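Local coordinates for protein halogenase (PDB 3E1T) that binds flavin-adenine dinucleotide and, as an FAD-dependent halogenase of chondrochloren biosynthesis in a myxobacterium, probably chlorinates an intermediate or product of that pathway, at residues Gln188-Tyr193 with Ala234-Glu239; Ala213-Gly218 with Leu253-Arg258; Lys284-Cys289 with Val308-Ser313. All coordinates share one frame; numbering follows the deposited sequence.

Contact 1 (Gln188-Tyr193 with Ala234-Glu239)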
loop_
_atom_site.group_PDB
_atom_site.type_symbol
_atom_site.label_atom_id
_atom_site.label_comp_id
_atom_site.label_asym_id
_atom_site.label_seq_id
_atom_site.Cartn_x
_atom_site.Cartn_y
_atom_site.Cartn_z
ATOM N N GLN A 188 10.433 -9.384 -5.297
ATOM C CA GLN A 188 10.613 -10.593 -4.503
ATOM C C GLN A 188 11.511 -10.258 -3.318
ATOM O O GLN A 188 12.670 -10.691 -3.241
ATOM C CB GLN A 188 11.234 -11.682 -5.378
ATOM C CG GLN A 188 10.992 -13.104 -4.905
ATOM C CD GLN A 188 11.312 -14.120 -5.993
ATOM O OE1 GLN A 188 10.682 -14.128 -7.056
ATOM N NE2 GLN A 188 12.313 -14.964 -5.744
ATOM N N ASN A 189 10.954 -9.465 -2.404
ATOM C CA ASN A 189 11.702 -8.867 -1.315
ATOM C C ASN A 189 11.082 -9.259 0.019
ATOM O O ASN A 189 9.913 -9.660 0.075
ATOM C CB ASN A 189 11.686 -7.335 -1.421
ATOM C CG ASN A 189 12.018 -6.814 -2.815
ATOM O OD1 ASN A 189 11.543 -5.740 -3.211
ATOM N ND2 ASN A 189 12.850 -7.545 -3.552
ATOM N N VAL A 190 11.878 -9.153 1.082
ATOM C CA VAL A 190 11.395 -9.300 2.440
ATOM C C VAL A 190 11.764 -8.043 3.226
ATOM O O VAL A 190 12.872 -7.515 3.081
ATOM C CB VAL A 190 11.970 -10.559 3.130
ATOM C CG1 VAL A 190 11.569 -11.807 2.364
ATOM C CG2 VAL A 190 13.479 -10.471 3.216
ATOM N N ALA A 191 10.823 -7.537 4.014
ATOM C CA ALA A 191 11.108 -6.404 4.900
ATOM C C ALA A 191 11.325 -6.901 6.328
ATOM O O ALA A 191 10.614 -7.787 6.805
ATOM C CB ALA A 191 10.001 -5.392 4.857
ATOM N N LEU A 192 12.323 -6.331 6.989
ATOM C CA LEU A 192 12.662 -6.669 8.368
ATOM C C LEU A 192 12.697 -5.353 9.114
ATOM O O LEU A 192 13.496 -4.487 8.770
ATOM C CB LEU A 192 14.035 -7.335 8.410
ATOM C CG LEU A 192 14.569 -7.804 9.765
ATOM C CD1 LEU A 192 13.695 -8.923 10.345
ATOM C CD2 LEU A 192 15.988 -8.293 9.594
ATOM N N TYR A 193 11.824 -5.177 10.103
ATOM C CA TYR A 193 11.663 -3.855 10.694
ATOM C C TYR A 193 11.455 -3.819 12.212
ATOM O O TYR A 193 10.849 -4.722 12.787
ATOM C CB TYR A 193 10.551 -3.073 9.981
ATOM C CG TYR A 193 9.157 -3.578 10.248
ATOM C CD1 TYR A 193 8.403 -3.046 11.297
ATOM C CD2 TYR A 193 8.575 -4.573 9.446
ATOM C CE1 TYR A 193 7.122 -3.490 11.555
ATOM C CE2 TYR A 193 7.281 -5.035 9.698
ATOM C CZ TYR A 193 6.561 -4.477 10.761
ATOM O OH TYR A 193 5.282 -4.890 11.065
ATOM N N ALA A 234 14.559 -2.661 6.912
ATOM C CA ALA A 234 15.417 -3.068 5.801
ATOM C C ALA A 234 14.597 -3.933 4.844
ATOM O O ALA A 234 13.921 -4.885 5.270
ATOM C CB ALA A 234 16.611 -3.831 6.314
ATOM N N VAL A 235 14.612 -3.548 3.570
ATOM C CA VAL A 235 13.947 -4.293 2.508
ATOM C C VAL A 235 15.088 -4.969 1.731
ATOM O O VAL A 235 15.886 -4.291 1.073
ATOM C CB VAL A 235 13.109 -3.370 1.586
ATOM C CG1 VAL A 235 12.514 -4.144 0.421
ATOM C CG2 VAL A 235 11.991 -2.639 2.391
ATOM N N VAL A 236 15.175 -6.295 1.854
ATOM C CA VAL A 236 16.263 -7.083 1.266
ATOM C C VAL A 236 15.687 -8.217 0.385
ATOM O O VAL A 236 14.473 -8.312 0.222
ATOM C CB VAL A 236 17.235 -7.605 2.378
ATOM C CG1 VAL A 236 17.885 -6.423 3.144
ATOM C CG2 VAL A 236 16.525 -8.519 3.369
ATOM N N SER A 237 16.549 -9.046 -0.204
ATOM C CA SER A 237 16.100 -10.146 -1.049
ATOM C C SER A 237 15.403 -11.237 -0.242
ATOM O O SER A 237 15.804 -11.549 0.881
ATOM C CB SER A 237 17.270 -10.754 -1.831
ATOM O OG SER A 237 17.943 -11.726 -1.038
ATOM N N ARG A 238 14.368 -11.823 -0.842
ATOM C CA ARG A 238 13.701 -13.003 -0.297
ATOM C C ARG A 238 14.700 -14.109 0.061
ATOM O O ARG A 238 14.522 -14.816 1.049
ATOM C CB ARG A 238 12.657 -13.534 -1.290
ATOM C CG ARG A 238 11.678 -14.524 -0.667
ATOM C CD ARG A 238 10.736 -15.185 -1.687
ATOM N NE ARG A 238 9.628 -15.846 -0.993
ATOM C CZ ARG A 238 9.681 -17.076 -0.484
ATOM N NH1 ARG A 238 10.783 -17.807 -0.605
ATOM N NH2 ARG A 238 8.629 -17.581 0.145
ATOM N N GLU A 239 15.748 -14.247 -0.749
ATOM C CA GLU A 239 16.792 -15.267 -0.532
ATOM C C GLU A 239 17.589 -15.029 0.752
ATOM O O GLU A 239 17.961 -15.978 1.446
ATOM C CB GLU A 239 17.740 -15.333 -1.733
ATOM C CG GLU A 239 17.097 -15.859 -3.011
ATOM C CD GLU A 239 16.007 -14.941 -3.543
ATOM O OE1 GLU A 239 16.306 -13.753 -3.811
ATOM O OE2 GLU A 239 14.850 -15.410 -3.687
#

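Contact 2 (Ala213-Gly218 with Leu253-Arg258)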
loop_
_atom_site.group_PDB
_atom_site.type_symbol
_atom_site.label_atom_id
_atom_site.label_comp_id
_atom_site.label_asym_id
_atom_site.label_seq_id
_atom_site.Cartn_x
_atom_site.Cartn_y
_atom_site.Cartn_z
ATOM N N ALA A 213 16.975 4.809 1.978
ATOM C CA ALA A 213 18.384 4.723 1.651
ATOM C C ALA A 213 18.822 3.341 1.143
ATOM O O ALA A 213 18.737 2.341 1.858
ATOM C CB ALA A 213 19.227 5.153 2.870
ATOM N N ALA A 214 19.306 3.307 -0.090
ATOM C CA ALA A 214 19.852 2.102 -0.696
ATOM C C ALA A 214 21.237 1.758 -0.142
ATOM O O ALA A 214 22.049 2.651 0.131
ATOM C CB ALA A 214 19.916 2.272 -2.200
ATOM N N PHE A 215 21.489 0.466 0.050
ATOM C CA PHE A 215 22.826 -0.040 0.385
ATOM C C PHE A 215 23.079 -1.319 -0.406
ATOM O O PHE A 215 22.325 -1.616 -1.339
ATOM C CB PHE A 215 23.011 -0.223 1.892
ATOM C CG PHE A 215 22.217 -1.356 2.491
ATOM C CD1 PHE A 215 22.874 -2.470 3.020
ATOM C CD2 PHE A 215 20.825 -1.299 2.560
ATOM C CE1 PHE A 215 22.170 -3.507 3.600
ATOM C CE2 PHE A 215 20.096 -2.344 3.142
ATOM C CZ PHE A 215 20.770 -3.450 3.658
ATOM N N GLN A 216 24.126 -2.077 -0.073
ATOM C CA GLN A 216 24.535 -3.159 -0.977
ATOM C C GLN A 216 23.513 -4.288 -1.096
ATOM O O GLN A 216 23.431 -4.940 -2.138
ATOM C CB GLN A 216 25.905 -3.740 -0.617
ATOM C CG GLN A 216 26.497 -4.526 -1.776
ATOM C CD GLN A 216 27.893 -5.016 -1.531
ATOM O OE1 GLN A 216 28.791 -4.745 -2.333
ATOM N NE2 GLN A 216 28.095 -5.756 -0.432
ATOM N N ASP A 217 22.773 -4.542 -0.019
ATOM C CA ASP A 217 21.855 -5.693 0.034
ATOM C C ASP A 217 20.366 -5.303 -0.046
ATOM O O ASP A 217 19.483 -6.150 0.144
ATOM C CB ASP A 217 22.129 -6.538 1.285
ATOM C CG ASP A 217 23.358 -7.441 1.138
ATOM O OD1 ASP A 217 23.996 -7.448 0.070
ATOM O OD2 ASP A 217 23.668 -8.170 2.094
ATOM N N GLY A 218 20.086 -4.041 -0.341
ATOM C CA GLY A 218 18.699 -3.571 -0.417
ATOM C C GLY A 218 18.571 -2.126 -0.037
ATOM O O GLY A 218 19.409 -1.310 -0.414
ATOM N N LEU A 253 20.438 -5.372 12.930
ATOM C CA LEU A 253 21.531 -4.586 13.505
ATOM C C LEU A 253 22.737 -4.568 12.572
ATOM O O LEU A 253 23.308 -3.508 12.322
ATOM C CB LEU A 253 21.909 -5.109 14.899
ATOM C CG LEU A 253 21.444 -4.286 16.116
ATOM C CD1 LEU A 253 20.248 -3.360 15.841
ATOM C CD2 LEU A 253 21.158 -5.185 17.312
ATOM N N ARG A 254 23.089 -5.740 12.042
ATOM C CA ARG A 254 24.147 -5.849 11.046
ATOM C C ARG A 254 23.836 -5.125 9.733
ATOM O O ARG A 254 24.742 -4.573 9.112
ATOM C CB ARG A 254 24.517 -7.313 10.784
ATOM C CG ARG A 254 25.717 -7.484 9.865
ATOM C CD ARG A 254 26.864 -6.549 10.286
ATOM N NE ARG A 254 27.991 -6.579 9.359
ATOM C CZ ARG A 254 29.183 -7.094 9.647
ATOM N NH1 ARG A 254 29.415 -7.634 10.844
ATOM N NH2 ARG A 254 30.150 -7.065 8.735
ATOM N N TYR A 255 22.572 -5.127 9.310
ATOM C CA TYR A 255 22.173 -4.369 8.124
ATOM C C TYR A 255 22.294 -2.869 8.374
ATOM O O TYR A 255 22.714 -2.115 7.491
ATOM C CB TYR A 255 20.741 -4.706 7.688
ATOM C CG TYR A 255 20.583 -6.009 6.939
ATOM C CD1 TYR A 255 21.459 -6.367 5.906
ATOM C CD2 TYR A 255 19.530 -6.878 7.239
ATOM C CE1 TYR A 255 21.301 -7.560 5.208
ATOM C CE2 TYR A 255 19.368 -8.078 6.552
ATOM C CZ TYR A 255 20.248 -8.407 5.540
ATOM O OH TYR A 255 20.071 -9.585 4.866
ATOM N N ILE A 256 21.914 -2.439 9.575
ATOM C CA ILE A 256 22.017 -1.027 9.950
ATOM C C ILE A 256 23.467 -0.549 9.835
ATOM O O ILE A 256 23.737 0.464 9.194
ATOM C CB ILE A 256 21.449 -0.763 11.357
ATOM C CG1 ILE A 256 19.922 -0.865 11.338
ATOM C CG2 ILE A 256 21.870 0.616 11.859
ATOM C CD1 ILE A 256 19.299 -1.025 12.699
ATOM N N ASP A 257 24.388 -1.312 10.428
ATOM C CA ASP A 257 25.823 -1.010 10.368
ATOM C C ASP A 257 26.344 -0.844 8.941
ATOM O O ASP A 257 27.304 -0.111 8.709
ATOM C CB ASP A 257 26.632 -2.093 11.086
ATOM C CG ASP A 257 26.510 -2.019 12.602
ATOM O OD1 ASP A 257 25.810 -1.115 13.130
ATOM O OD2 ASP A 257 27.127 -2.875 13.274
ATOM N N ARG A 258 25.702 -1.510 7.986
ATOM C CA ARG A 258 26.177 -1.528 6.597
ATOM C C ARG A 258 25.566 -0.429 5.729
ATOM O O ARG A 258 25.831 -0.345 4.529
ATOM C CB ARG A 258 25.926 -2.899 5.970
ATOM C CG ARG A 258 26.761 -4.022 6.567
ATOM C CD ARG A 258 26.382 -5.334 5.918
ATOM N NE ARG A 258 26.593 -5.280 4.476
ATOM C CZ ARG A 258 26.016 -6.086 3.588
ATOM N NH1 ARG A 258 25.161 -7.037 3.981
ATOM N NH2 ARG A 258 26.299 -5.941 2.301
HETATM O O HOH W 1 26.465 -1.368 1.951
HETATM O O HOH W 2 21.271 -9.774 2.625
#

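Contact 3 (Lys284-Cys289 with Val308-Ser313). With FAD (flavin-adenine dinucleotide), chain C.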
loop_
_atom_site.group_PDB
_atom_site.type_symbol
_atom_site.label_atom_id
_atom_site.label_comp_id
_atom_site.label_asym_id
_atom_site.label_seq_id
_atom_site.Cartn_x
_atom_site.Cartn_y
_atom_site.Cartn_z
ATOM N N LYS A 284 6.983 -10.850 3.999
ATOM C CA LYS A 284 7.542 -11.568 2.877
ATOM C C LYS A 284 6.415 -11.784 1.883
ATOM O O LYS A 284 5.243 -11.726 2.261
ATOM C CB LYS A 284 8.080 -12.894 3.415
ATOM C CG LYS A 284 8.558 -13.917 2.427
ATOM C CD LYS A 284 9.358 -14.998 3.146
ATOM C CE LYS A 284 8.567 -15.624 4.308
ATOM N NZ LYS A 284 7.452 -16.525 3.864
ATOM N N ASP A 285 6.754 -12.018 0.617
ATOM C CA ASP A 285 5.755 -12.347 -0.398
ATOM C C ASP A 285 4.590 -11.354 -0.344
ATOM O O ASP A 285 3.426 -11.751 -0.417
ATOM C CB ASP A 285 5.242 -13.802 -0.204
ATOM C CG ASP A 285 6.326 -14.844 -0.428
ATOM O OD1 ASP A 285 7.084 -14.711 -1.406
ATOM O OD2 ASP A 285 6.426 -15.802 0.378
ATOM N N TYR A 286 4.914 -10.062 -0.211
ATOM C CA TYR A 286 3.907 -9.015 -0.124
ATOM C C TYR A 286 3.509 -8.407 -1.463
ATOM O O TYR A 286 2.524 -7.662 -1.519
ATOM C CB TYR A 286 4.371 -7.897 0.825
ATOM C CG TYR A 286 5.709 -7.254 0.457
ATOM C CD1 TYR A 286 5.859 -6.498 -0.714
ATOM C CD2 TYR A 286 6.813 -7.389 1.297
ATOM C CE1 TYR A 286 7.098 -5.901 -1.043
ATOM C CE2 TYR A 286 8.048 -6.794 0.984
ATOM C CZ TYR A 286 8.183 -6.062 -0.180
ATOM O OH TYR A 286 9.400 -5.466 -0.463
ATOM N N SER A 287 4.247 -8.696 -2.533
ATOM C CA SER A 287 3.931 -8.073 -3.836
ATOM C C SER A 287 3.120 -9.008 -4.733
ATOM O O SER A 287 3.591 -10.073 -5.086
ATOM C CB SER A 287 5.188 -7.623 -4.576
ATOM O OG SER A 287 4.828 -6.816 -5.706
ATOM N N TYR A 288 1.908 -8.601 -5.093
ATOM C CA TYR A 288 0.978 -9.491 -5.811
ATOM C C TYR A 288 -0.193 -8.706 -6.360
ATOM O O TYR A 288 -0.424 -7.565 -5.967
ATOM C CB TYR A 288 0.449 -10.616 -4.893
ATOM C CG TYR A 288 -0.118 -10.104 -3.597
ATOM C CD1 TYR A 288 -1.362 -9.489 -3.558
ATOM C CD2 TYR A 288 0.607 -10.218 -2.402
ATOM C CE1 TYR A 288 -1.883 -8.990 -2.368
ATOM C CE2 TYR A 288 0.091 -9.721 -1.204
ATOM C CZ TYR A 288 -1.155 -9.100 -1.206
ATOM O OH TYR A 288 -1.673 -8.590 -0.040
ATOM N N CYS A 289 -0.930 -9.336 -7.262
ATOM C CA CYS A 289 -2.172 -8.788 -7.773
ATOM C C CYS A 289 -3.114 -9.968 -7.971
ATOM O O CYS A 289 -2.679 -11.078 -8.266
ATOM C CB CYS A 289 -1.946 -8.038 -9.086
ATOM S SG CYS A 289 -3.368 -7.078 -9.710
ATOM N N VAL A 308 2.009 -3.372 -4.259
ATOM C CA VAL A 308 3.280 -3.264 -5.007
ATOM C C VAL A 308 4.531 -3.484 -4.128
ATOM O O VAL A 308 5.103 -4.567 -4.142
ATOM C CB VAL A 308 3.403 -1.937 -5.801
ATOM C CG1 VAL A 308 4.621 -2.013 -6.750
ATOM C CG2 VAL A 308 2.129 -1.670 -6.615
ATOM N N ASP A 309 4.948 -2.459 -3.382
ATOM C CA ASP A 309 6.222 -2.459 -2.650
ATOM C C ASP A 309 6.246 -1.178 -1.820
ATOM O O ASP A 309 5.626 -0.201 -2.208
ATOM C CB ASP A 309 7.413 -2.512 -3.647
ATOM C CG ASP A 309 8.758 -2.704 -2.968
ATOM O OD1 ASP A 309 9.115 -3.852 -2.617
ATOM O OD2 ASP A 309 9.481 -1.694 -2.790
ATOM N N PRO A 310 6.931 -1.180 -0.666
ATOM C CA PRO A 310 6.889 -0.013 0.225
ATOM C C PRO A 310 7.554 1.290 -0.247
ATOM O O PRO A 310 7.339 2.320 0.396
ATOM C CB PRO A 310 7.612 -0.503 1.494
ATOM C CG PRO A 310 7.681 -1.979 1.376
ATOM C CD PRO A 310 7.718 -2.273 -0.077
ATOM N N VAL A 311 8.358 1.276 -1.312
ATOM C CA VAL A 311 9.015 2.527 -1.697
ATOM C C VAL A 311 7.986 3.453 -2.334
ATOM O O VAL A 311 7.149 3.001 -3.122
ATOM C CB VAL A 311 10.288 2.332 -2.571
ATOM C CG1 VAL A 311 9.986 1.649 -3.868
ATOM C CG2 VAL A 311 10.979 3.683 -2.817
ATOM N N PHE A 312 8.057 4.734 -1.967
ATOM C CA PHE A 312 7.047 5.749 -2.287
ATOM C C PHE A 312 5.670 5.603 -1.602
ATOM O O PHE A 312 4.743 6.349 -1.902
ATOM C CB PHE A 312 6.934 6.004 -3.801
ATOM C CG PHE A 312 8.076 6.809 -4.357
ATOM C CD1 PHE A 312 9.037 6.215 -5.165
ATOM C CD2 PHE A 312 8.209 8.160 -4.038
ATOM C CE1 PHE A 312 10.106 6.961 -5.668
ATOM C CE2 PHE A 312 9.261 8.912 -4.541
ATOM C CZ PHE A 312 10.221 8.308 -5.358
ATOM N N SER A 313 5.560 4.664 -0.656
ATOM C CA SER A 313 4.465 4.665 0.324
ATOM C C SER A 313 3.064 4.756 -0.280
ATOM O O SER A 313 2.315 5.691 0.025
ATOM C CB SER A 313 4.650 5.824 1.299
ATOM O OG SER A 313 5.852 5.702 2.036
HETATM P PA FAD C . -4.915 -3.897 6.736
HETATM O O1A FAD C . -4.329 -2.591 7.204
HETATM O O2A FAD C . -3.986 -5.060 6.784
HETATM O O5B FAD C . -6.186 -4.214 7.682
HETATM C C5B FAD C . -7.003 -5.354 7.466
HETATM C C4B FAD C . -7.790 -5.664 8.742
HETATM O O4B FAD C . -8.528 -6.861 8.603
HETATM C C3B FAD C . -6.855 -5.868 9.930
HETATM O O3B FAD C . -7.254 -4.981 10.951
HETATM C C2B FAD C . -7.071 -7.302 10.365
HETATM O O2B FAD C . -7.091 -7.386 11.763
HETATM C C1B FAD C . -8.434 -7.624 9.780
HETATM N N9A FAD C . -8.661 -9.040 9.439
HETATM C C8A FAD C . -7.786 -9.956 8.910
HETATM N N7A FAD C . -8.454 -11.121 8.745
HETATM C C5A FAD C . -9.739 -10.960 9.144
HETATM C C6A FAD C . -10.850 -11.816 9.203
HETATM N N6A FAD C . -10.742 -13.124 8.937
HETATM N N1A FAD C . -12.045 -11.323 9.672
HETATM C C2A FAD C . -12.157 -10.029 10.111
HETATM N N3A FAD C . -11.055 -9.202 10.060
HETATM C C4A FAD C . -9.874 -9.654 9.580
HETATM N N1 FAD C . 1.683 1.732 3.179
HETATM C C2 FAD C . 1.738 3.093 3.287
HETATM O O2 FAD C . 0.753 3.741 2.939
HETATM N N3 FAD C . 2.890 3.695 3.763
HETATM C C4 FAD C . 3.986 2.929 4.146
HETATM O O4 FAD C . 5.006 3.460 4.591
HETATM C C4X FAD C . 3.933 1.547 4.021
HETATM N N5 FAD C . 5.001 0.751 4.391
HETATM C C5X FAD C . 4.915 -0.622 4.266
HETATM C C6 FAD C . 5.993 -1.437 4.627
HETATM C C7 FAD C . 5.896 -2.831 4.494
HETATM C C7M FAD C . 7.131 -3.667 4.674
HETATM C C8 FAD C . 4.725 -3.412 3.994
HETATM C C8M FAD C . 4.651 -4.881 3.643
HETATM C C9 FAD C . 3.654 -2.596 3.648
HETATM C C9A FAD C . 3.740 -1.205 3.776
HETATM N N10 FAD C . 2.657 -0.419 3.429
HETATM C C10 FAD C . 2.753 0.952 3.541
HETATM C "C1'" FAD C . 1.342 -1.051 3.006
HETATM C "C2'" FAD C . 0.256 -1.030 4.089
HETATM O "O2'" FAD C . 0.692 -1.848 5.155
HETATM C "C3'" FAD C . -1.072 -1.581 3.548
HETATM O "O3'" FAD C . -1.247 -1.229 2.192
HETATM C "C4'" FAD C . -2.322 -1.078 4.270
HETATM O "O4'" FAD C . -2.270 -1.467 5.625
HETATM C "C5'" FAD C . -3.562 -1.685 3.615
HETATM O "O5'" FAD C . -4.673 -1.501 4.449
HETATM P P FAD C . -5.914 -2.521 4.423
HETATM O O1P FAD C . -7.129 -1.822 4.995
HETATM O O2P FAD C . -6.193 -2.977 3.026
HETATM O O3P FAD C . -5.430 -3.797 5.235
#

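Contact 1 (Gln188-Tyr193 with Ala234-Glu239)
Val190 and Val236 exchange two backbone hydrogen bonds, Val190 N to Val236 O at 2.9 Å and Val236 N to Val190 O, which is nearly linear at the hydrogen (168°). Leu192 and Ala234 repeat the exchange, with Leu192 N reaching Ala234 O at 2.8 Å. These reciprocal bonds define adjacent antiparallel strands of the large mixed sheet beside the flavin. Past the strand ends Arg238 N still donates to Gln188 O, 3.1 Å away. The extended side chain of Gln188, with CG anti to the backbone N (chi1 -157°), carries NE2 to the syn side of Glu239 OE2, 3.3 Å off, while its CG lies against Arg238 CD. An alanine in place of Gln188 removes this amide, and Glu239 OE2 would probably lose its mate and the Arg238 methylenes part of their cover. The guanidinium of Arg238 leads elsewhere, to a salt bridge with Asp285. Ser237, at the N-cap, turns OG to Ala240 N. On the sheet face of Ala191 and Val235, CB of Ala191 meets Val235 CG2, and Ala191 also touches FAD. On the face of Val190 and Val236, Val190 CG1 packs on Arg238 CA, and its CG2 lies 3.6 Å from Val236 CG2.

Contact 2 (Ala213-Gly218 with Leu253-Arg258)
Phe215 offers the edge of its ring to Tyr255, CE1 lying 3.7 Å from Tyr255 CD1. The two planes stand at 66° with centroids 5.8 Å apart, an oblique pair. One face of the Phe215 ring is covered near its rim by the turn it begins: Asp217 N lies 3.6 Å above the ring plane and Gly218 N slightly higher. CG of Phe215 sits between the backbone N and the carbonyl carbon (chi1 70°), which folds the ring back beneath these amides. Asp217 OD2 lies at the edge of the Tyr255 ring and in its plane, and water 2 bridges OD2 to Tyr255 OH. The same OD2 takes the salt bridge from Arg258 NH1 at 2.7 Å. NH1 comes from above the carboxylate plane while OD2 lies close to the guanidinium plane, and the two flat groups stand at 90°. Water 1, at the edge of the Phe215 ring, joins the backbones, accepting from Gln216 N and donating to Arg258 O at 2.8 Å. The type I turn Phe215-Gly218, a beta hairpin connection between strands 210-215 and 218-224, thus meets the C-terminal end of helix 248-257. Phe220 of strand 218-224 meets the ring of Phe215 and touches the Tyr255 side chain, and Trp377 of helix 375-378 donates to Phe215 O.

Contact 3 (Lys284-Cys289 with Val308-Ser313)
Tyr286 and Ser287 each send a hydroxyl across to the 308-313 loop, and these two hydrogen bonds supply the polar part of the contact. Tyr286 OH donates to Asp309 OD1 at 2.7 Å. OD1 lies at the edge of the phenol and in its plane, but the hydroxyl reaches the carboxylate from above its plane, 36° out, with the ring and carboxylate planes 48° apart. The other carboxylate oxygen, OD2, is hydrogen-bonded to the hydroxyl of Tyr366 on helix 340-368, so both oxygens of this buried acid have a partner. Ser287 OG donates to Val308 O at 2.8 Å, in the carbonyl plane and on a lone pair. Its position anti to the backbone N (chi1 -170°) directs it at the 308-313 loop, where Ser287 CA and Val308 CA are 5.0 Å apart. Val308 O also lies at the Tyr286 ring edge, 3.9 Å from CE1.

The second segment is the loop between strand 306-307 and helix 315-333, part of the flavin site of this FAD-dependent halogenase. It contains a type II turn from Pro310 to Ser313, closed by Ser313 N bonding to Pro310 O.

Apolar contacts continue from the protein to the cofactor. CD of Pro310 packs 3.8 Å from Tyr286 CE1, the two side chains crossing at about a right angle. Pro310 points its CB and CG at the C6-C7 margin of the isoalloxazine, CB 3.6 Å from FAD C6 and CG near C7. Tyr286 approaches the 8-methyl group, its CG 4.1 Å from FAD C8M. At the pyrimidine end of the flavin, Ser313 CB comes to 3.7 Å from FAD N3.

Contacts 1 and 2 both reach the large mixed sheet, with centres 11 Å apart, and their segments alternate along the chain: 188-193, 213-218, 234-239, 253-258. Val236 CG1 joins them, packing against Asp217 O and the ring of Tyr255. Contact 3 follows later in sequence, its centre also 11 Å from that of contact 1. Here the Arg238-Asp285 salt bridge and the packing of Asn189 CB on Tyr286 OH make the junction. Contacts 2 and 3 do not touch, their centres lying 19 Å apart. The strand pair of contact 1 therefore stands between the peripheral turn-helix junction and the flavin, which Ala191, Pro310 and Ser313 help to line.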